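Local coordinates for protein histidine acid phosphatase (Bifidobacterium longum subsp. infantis, PDB 6RXD) that is a histidine acid phosphatase that probably removes phosphate from inositol polyphosphates such as phytate and from 2,3-bisphosphoglycerate, at residues S138-A141 with R142-E145; V193-P196 with D197-K201; I370-P373 with L374-F378. One frame throughout, in Å; residues are numbered along the deposited sequence.

Contact 1 (S138-A141 with R142-E145)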
loop_
_atom_site.group_PDB
_atom_site.type_symbol
_atom_site.label_atom_id
_atom_site.label_comp_id
_atom_site.label_asym_id
_atom_site.label_seq_id
_atom_site.Cartn_x
_atom_site.Cartn_y
_atom_site.Cartn_z
ATOM N N SER A 138 12.285 -4.370 0.155
ATOM C CA SER A 138 12.046 -5.667 -0.449
ATOM C C SER A 138 13.057 -5.925 -1.558
ATOM O O SER A 138 13.281 -7.073 -1.948
ATOM C CB SER A 138 10.646 -5.691 -1.050
ATOM O OG SER A 138 10.541 -4.701 -2.055
ATOM N N GLY A 139 13.647 -4.854 -2.086
ATOM C CA GLY A 139 14.549 -4.975 -3.224
ATOM C C GLY A 139 13.865 -4.496 -4.489
ATOM O O GLY A 139 14.481 -4.404 -5.559
ATOM N N GLU A 140 12.578 -4.198 -4.377
ATOM C CA GLU A 140 11.833 -3.680 -5.521
ATOM C C GLU A 140 12.129 -2.183 -5.637
ATOM O O GLU A 140 12.162 -1.478 -4.634
ATOM C CB GLU A 140 10.335 -3.952 -5.338
ATOM C CG GLU A 140 9.475 -3.702 -6.574
ATOM C CD GLU A 140 9.072 -2.258 -6.706
ATOM O OE1 GLU A 140 8.894 -1.598 -5.662
ATOM O OE2 GLU A 140 8.924 -1.781 -7.849
ATOM N N ALA A 141 12.343 -1.701 -6.857
ATOM C CA ALA A 141 12.860 -0.350 -7.057
ATOM C C ALA A 141 11.993 0.772 -6.490
ATOM O O ALA A 141 12.519 1.723 -5.918
ATOM C CB ALA A 141 13.167 -0.108 -8.536
ATOM N N ARG A 142 10.673 0.684 -6.651
ATOM C CA ARG A 142 9.800 1.736 -6.127
ATOM C C ARG A 142 9.766 1.753 -4.597
ATOM O O ARG A 142 9.628 2.814 -3.991
ATOM C CB ARG A 142 8.386 1.620 -6.698
ATOM C CG ARG A 142 8.143 2.458 -7.961
ATOM C CD ARG A 142 8.851 1.915 -9.191
ATOM N NE ARG A 142 10.203 2.445 -9.353
ATOM C CZ ARG A 142 11.047 2.053 -10.303
ATOM N NH1 ARG A 142 12.261 2.581 -10.382
ATOM N NH2 ARG A 142 10.676 1.125 -11.174
ATOM N N ALA A 143 9.903 0.586 -3.975
ATOM C CA ALA A 143 9.977 0.538 -2.513
ATOM C C ALA A 143 11.290 1.162 -2.035
ATOM O O ALA A 143 11.320 1.926 -1.070
ATOM C CB ALA A 143 9.829 -0.900 -1.995
ATOM N N THR A 144 12.373 0.852 -2.736
ATOM C CA THR A 144 13.683 1.390 -2.388
ATOM C C THR A 144 13.691 2.904 -2.607
ATOM O O THR A 144 14.168 3.662 -1.753
ATOM C CB THR A 144 14.793 0.702 -3.206
ATOM O OG1 THR A 144 14.735 -0.713 -2.974
ATOM C CG2 THR A 144 16.183 1.212 -2.805
ATOM N N GLU A 145 13.138 3.348 -3.735
ATOM C CA GLU A 145 13.064 4.781 -4.020
ATOM C C GLU A 145 12.192 5.528 -3.015
ATOM O O GLU A 145 12.464 6.678 -2.674
ATOM C CB GLU A 145 12.578 5.016 -5.452
ATOM C CG GLU A 145 13.632 4.604 -6.476
ATOM C CD GLU A 145 13.054 4.320 -7.843
ATOM O OE1 GLU A 145 11.820 4.412 -8.007
ATOM O OE2 GLU A 145 13.838 3.990 -8.754
HETATM O O HOH W 1 15.809 -1.650 -5.271
#

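Contact 2 (V193-P196 with D197-K201)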
loop_
_atom_site.group_PDB
_atom_site.type_symbol
_atom_site.label_atom_id
_atom_site.label_comp_id
_atom_site.label_asym_id
_atom_site.label_seq_id
_atom_site.Cartn_x
_atom_site.Cartn_y
_atom_site.Cartn_z
ATOM N N VAL A 193 7.544 -16.472 -3.914
ATOM C CA VAL A 193 8.808 -17.190 -3.934
ATOM C C VAL A 193 9.864 -16.370 -4.662
ATOM O O VAL A 193 11.025 -16.311 -4.243
ATOM C CB VAL A 193 8.646 -18.581 -4.580
ATOM C CG1 VAL A 193 10.011 -19.198 -4.915
ATOM C CG2 VAL A 193 7.856 -19.502 -3.656
ATOM N N GLN A 194 9.451 -15.722 -5.746
ATOM C CA GLN A 194 10.356 -14.907 -6.544
ATOM C C GLN A 194 10.579 -13.539 -5.910
ATOM O O GLN A 194 9.638 -12.752 -5.776
ATOM C CB GLN A 194 9.802 -14.723 -7.962
ATOM C CG GLN A 194 9.619 -16.017 -8.743
ATOM C CD GLN A 194 8.508 -16.896 -8.200
ATOM O OE1 GLN A 194 7.501 -16.402 -7.682
ATOM N NE2 GLN A 194 8.692 -18.214 -8.305
ATOM N N ASN A 195 11.826 -13.260 -5.534
ATOM C CA ASN A 195 12.199 -11.973 -4.961
ATOM C C ASN A 195 12.334 -10.910 -6.037
ATOM O O ASN A 195 12.661 -11.225 -7.184
ATOM C CB ASN A 195 13.518 -12.104 -4.188
ATOM C CG ASN A 195 13.413 -13.060 -3.027
ATOM O OD1 ASN A 195 12.367 -13.148 -2.385
ATOM N ND2 ASN A 195 14.496 -13.784 -2.744
ATOM N N PRO A 196 12.084 -9.642 -5.683
ATOM C CA PRO A 196 12.162 -8.554 -6.669
ATOM C C PRO A 196 13.537 -8.411 -7.338
ATOM O O PRO A 196 13.600 -7.947 -8.476
ATOM C CB PRO A 196 11.869 -7.302 -5.836
ATOM C CG PRO A 196 11.115 -7.789 -4.641
ATOM C CD PRO A 196 11.562 -9.190 -4.378
ATOM N N ASP A 197 14.612 -8.791 -6.654
ATOM C CA ASP A 197 15.964 -8.623 -7.199
ATOM C C ASP A 197 16.371 -9.726 -8.179
ATOM O O ASP A 197 17.515 -9.779 -8.626
ATOM C CB ASP A 197 17.003 -8.493 -6.069
ATOM C CG ASP A 197 17.298 -9.816 -5.375
ATOM O OD1 ASP A 197 16.566 -10.805 -5.595
ATOM O OD2 ASP A 197 18.272 -9.865 -4.587
ATOM N N GLY A 198 15.442 -10.618 -8.495
ATOM C CA GLY A 198 15.729 -11.684 -9.438
ATOM C C GLY A 198 16.158 -12.992 -8.804
ATOM O O GLY A 198 16.267 -14.005 -9.493
ATOM N N THR A 199 16.425 -12.976 -7.499
ATOM C CA THR A 199 16.699 -14.209 -6.770
ATOM C C THR A 199 15.383 -14.852 -6.332
ATOM O O THR A 199 14.320 -14.246 -6.460
ATOM C CB THR A 199 17.601 -13.971 -5.543
ATOM O OG1 THR A 199 16.910 -13.161 -4.584
ATOM C CG2 THR A 199 18.889 -13.267 -5.954
ATOM N N SER A 200 15.454 -16.082 -5.832
ATOM C CA SER A 200 14.264 -16.753 -5.317
ATOM C C SER A 200 14.516 -17.355 -3.944
ATOM O O SER A 200 15.646 -17.724 -3.616
ATOM C CB SER A 200 13.788 -17.837 -6.282
ATOM O OG SER A 200 13.321 -17.267 -7.488
ATOM N N LYS A 201 13.462 -17.444 -3.140
ATOM C CA LYS A 201 13.558 -18.100 -1.846
ATOM C C LYS A 201 13.955 -19.560 -2.046
ATOM O O LYS A 201 13.620 -20.165 -3.068
ATOM C CB LYS A 201 12.246 -17.957 -1.074
ATOM C CG LYS A 201 11.919 -16.497 -0.759
ATOM C CD LYS A 201 10.567 -16.345 -0.107
ATOM C CE LYS A 201 10.333 -14.888 0.312
ATOM N NZ LYS A 201 10.243 -13.943 -0.849
HETATM O O HOH W 2 11.555 -18.977 -8.995
HETATM O O HOH W 3 12.901 -13.335 -8.921
#

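Contact 3 (I370-P373 with L374-F378)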
loop_
_atom_site.group_PDB
_atom_site.type_symbol
_atom_site.label_atom_id
_atom_site.label_comp_id
_atom_site.label_asym_id
_atom_site.label_seq_id
_atom_site.Cartn_x
_atom_site.Cartn_y
_atom_site.Cartn_z
ATOM N N ILE A 370 0.960 -15.280 6.540
ATOM C CA ILE A 370 2.207 -15.074 5.812
ATOM C C ILE A 370 3.010 -13.892 6.351
ATOM O O ILE A 370 4.213 -13.800 6.111
ATOM C CB ILE A 370 1.959 -14.877 4.300
ATOM C CG1 ILE A 370 1.041 -13.686 4.033
ATOM C CG2 ILE A 370 1.362 -16.143 3.697
ATOM C CD1 ILE A 370 1.085 -13.218 2.563
ATOM N N ALA A 371 2.352 -12.986 7.075
ATOM C CA ALA A 371 3.047 -11.799 7.578
ATOM C C ALA A 371 3.828 -12.098 8.860
ATOM O O ALA A 371 4.495 -11.221 9.401
ATOM C CB ALA A 371 2.070 -10.638 7.798
ATOM N N GLN A 372 3.740 -13.331 9.347
ATOM C CA GLN A 372 4.438 -13.695 10.581
ATOM C C GLN A 372 5.947 -13.377 10.603
ATOM O O GLN A 372 6.442 -12.904 11.622
ATOM C CB GLN A 372 4.183 -15.159 10.948
ATOM C CG GLN A 372 4.597 -15.519 12.380
ATOM C CD GLN A 372 3.777 -14.782 13.421
ATOM O OE1 GLN A 372 2.549 -14.727 13.338
ATOM N NE2 GLN A 372 4.455 -14.184 14.395
ATOM N N PRO A 373 6.674 -13.605 9.487
ATOM C CA PRO A 373 8.102 -13.259 9.526
ATOM C C PRO A 373 8.344 -11.782 9.816
ATOM O O PRO A 373 9.372 -11.448 10.419
ATOM C CB PRO A 373 8.584 -13.575 8.106
ATOM C CG PRO A 373 7.627 -14.594 7.591
ATOM C CD PRO A 373 6.317 -14.363 8.271
ATOM N N LEU A 374 7.444 -10.907 9.371
ATOM C CA LEU A 374 7.610 -9.477 9.615
ATOM C C LEU A 374 7.293 -9.141 11.069
ATOM O O LEU A 374 8.028 -8.390 11.725
ATOM C CB LEU A 374 6.723 -8.655 8.679
ATOM C CG LEU A 374 6.808 -7.138 8.888
ATOM C CD1 LEU A 374 8.240 -6.633 8.729
ATOM C CD2 LEU A 374 5.875 -6.444 7.900
ATOM N N LEU A 375 6.203 -9.703 11.581
ATOM C CA LEU A 375 5.865 -9.532 12.992
ATOM C C LEU A 375 6.975 -10.113 13.873
ATOM O O LEU A 375 7.368 -9.497 14.863
ATOM C CB LEU A 375 4.513 -10.178 13.313
ATOM C CG LEU A 375 4.071 -10.099 14.780
ATOM C CD1 LEU A 375 4.137 -8.661 15.299
ATOM C CD2 LEU A 375 2.655 -10.650 14.902
ATOM N N ASP A 376 7.499 -11.281 13.501
ATOM C CA ASP A 376 8.657 -11.839 14.201
ATOM C C ASP A 376 9.809 -10.839 14.219
ATOM O O ASP A 376 10.448 -10.643 15.251
ATOM C CB ASP A 376 9.150 -13.138 13.540
ATOM C CG ASP A 376 8.237 -14.326 13.799
ATOM O OD1 ASP A 376 7.344 -14.239 14.670
ATOM O OD2 ASP A 376 8.438 -15.365 13.129
ATOM N N ASP A 377 10.086 -10.206 13.086
ATOM C CA ASP A 377 11.219 -9.288 13.023
ATOM C C ASP A 377 10.957 -7.990 13.784
ATOM O O ASP A 377 11.891 -7.383 14.323
ATOM C CB ASP A 377 11.598 -8.956 11.577
ATOM C CG ASP A 377 13.033 -8.490 11.458
ATOM O OD1 ASP A 377 13.930 -9.263 11.856
ATOM O OD2 ASP A 377 13.270 -7.349 11.002
ATOM N N PHE A 378 9.698 -7.564 13.820
ATOM C CA PHE A 378 9.329 -6.377 14.601
ATOM C C PHE A 378 9.705 -6.596 16.061
ATOM O O PHE A 378 10.188 -5.686 16.735
ATOM C CB PHE A 378 7.833 -6.047 14.466
ATOM C CG PHE A 378 7.541 -4.882 13.551
ATOM C CD1 PHE A 378 6.990 -3.704 14.058
ATOM C CD2 PHE A 378 7.825 -4.957 12.195
ATOM C CE1 PHE A 378 6.715 -2.620 13.227
ATOM C CE2 PHE A 378 7.553 -3.874 11.345
ATOM C CZ PHE A 378 7.000 -2.708 11.867
#

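Contact 1 (S138-A141 with R142-E145)
The shortest bond joining the two segments is Glu145 N to Ala141 O, at 2.8 Å, a regular helical bond in the first turn of helix 141-157. One residue earlier the chain makes its N-cap. Glu140 sends CG anti to its own N (chi1 -169°), and a bend at chi2 turns the carboxylate back over the start of the helix. There Glu140 OE1 takes Ala143 N at 2.9 Å, met on the syn side but well out of the carboxylate plane, while OE2 holds Arg142 N in a weak bond. The backbone joins in, Glu140 O accepting Thr144 N at 3.0 Å.

Along the flank, Arg142 folds at chi2 and chi3 and lays one guanidinium face over the methyl of Ala141, CB lying 3.4 Å above the plane. The edge is then turned to Glu145, gripped side-on: Arg142 NE reaches Glu145 OE1 at 2.9 Å and Arg142 NH1 reaches Glu145 OE2 at 2.7 Å.

Ahead of the cap, Ser138 OG accepts Glu140 N in an ST turn and also bonds to His399 of the family's His-Ala-Glu triplet. Thr144 OG1 pairs with Ser137 OG, and a water ties it, weakly at the far end, to Gly139 O. The chemistry implies a strand-to-helix turn held by Ser138 OG before it and the Glu140 cap after it, the carboxylate covering helix-end amides where its negative charge is likely to be stabilised.

Contact 2 (V193-P196 with D197-K201)
Backbone bonds fold Val193-Pro196 and Asp197-Lys201 back on each other, the two running in nearly opposite directions. Lys201 N gives an almost straight bond to Val193 O at 2.9 Å, and Asn195 N meets Thr199 O at 2.8 Å; between them Gln194 and Ser200 form a single beta bridge. Asn195 to Gly198 is a type I turn, closed by Gly198 N to Asn195 O, and with Gly198 at positive phi (95°) the loop fits a 3:5 hairpin, a type I turn followed by a G1 bulge.

Side-chain bonds centre on the Asn195 amide, which works at both ends. Asn195 OD1 accepts Lys201 NZ at 2.7 Å, nearly head-on to its C=O; the lysine runs extended to CE and bends only at the last torsion (chi4 66°) to bring the ammonium there. In the amide plane, Asn195 ND2 donates to Thr199 OG1 at 3.1 Å. Thr199 OG1 in turn donates to Asp197 OD1 at 2.6 Å, and the same oxygen also accepts Thr199 N, an Asx turn. An alanine in place of Asn195 would probably leave Lys201 NZ short of one acceptor and Thr199 OG1 without its donor.

Charge and water complete the set. Asp197 OD2 forms a salt bridge with Lys183, Lys201 NZ also bonds to the carbonyls of Tyr189 and Lys192, and one water links Asn195 O to Thr199 O. The chemistry implies a surface loop shaped by a chain of linked hydrogen bonds, its lysine ammonium tied inward to several neutral oxygens.

Contact 3 (I370-P373 with L374-F378)
Gln372 and Asp376, one helical turn apart, cross their side chains at about a right angle, with amide and carboxylate planes 52° apart. The glutamine has CG anti to its backbone N (chi1 -166°) and bends at chi2, which swings the amide along the helix flank. Gln372 NE2 then donates in its own plane to Asp376 OD1 at 2.9 Å, an almost straight bond (173°) that arrives from above the carboxylate plane. The backbones of the same two residues are also joined, Asp376 N to Gln372 O at 2.7 Å.

Leu375 lies alongside the glutamine: Leu375 CD2 is 4.0 Å from Gln372 NE2, and both side chains reach Leu409 of helix 400-410. Leu374 heads elsewhere, its side chain packing on Met42 of strand 34-44 and on Phe406. Pro373 packs against Ile210 of helix 206-220, while its CB still touches Leu374 N; having no N-H, it suits the first turn of a helix, and Pro373 O accepts Asp377 N at 3.0 Å. Ala371 O serves two amides, Leu374 N from above the carbonyl plane and Leu375 N nearly head-on. Asp377 itself points its carboxylate to a salt bridge with Arg396.

These first turns of helix 372-386 carry an i to i+4 side-chain bridge with Leu375 on the glutamine's flank and Leu374 taking another direction, in an amphipathic helix laid against the central mixed sheet of the phosphatase's alpha/beta domain.

How the contacts relate
Contacts 1 and 3 are partly buried opening turns of helices, while contact 2 is a turn at the surface. Contacts 1 and 2 touch directly: the Pro196 ring packs on Ser138, Gly139 and Glu140, so the outer loop leans on the turn before helix 141-157. Contact 3 stands apart, its nearest atoms about 8 Å from contact 2 and about 10 Å from contact 1. Even so, helix 206-220 borders both contacts 2 and 3, and strand 391-398 serves two contacts: its Phe397 is backbone-bonded to Ser138, its Arg396 pairs with Asp377. Contact 1 keeps its ion pair within a helix turn; those of contacts 2 and 3 reach outward, to Lys183 and Arg396, amid polar and mostly hydrophobic neighbours respectively.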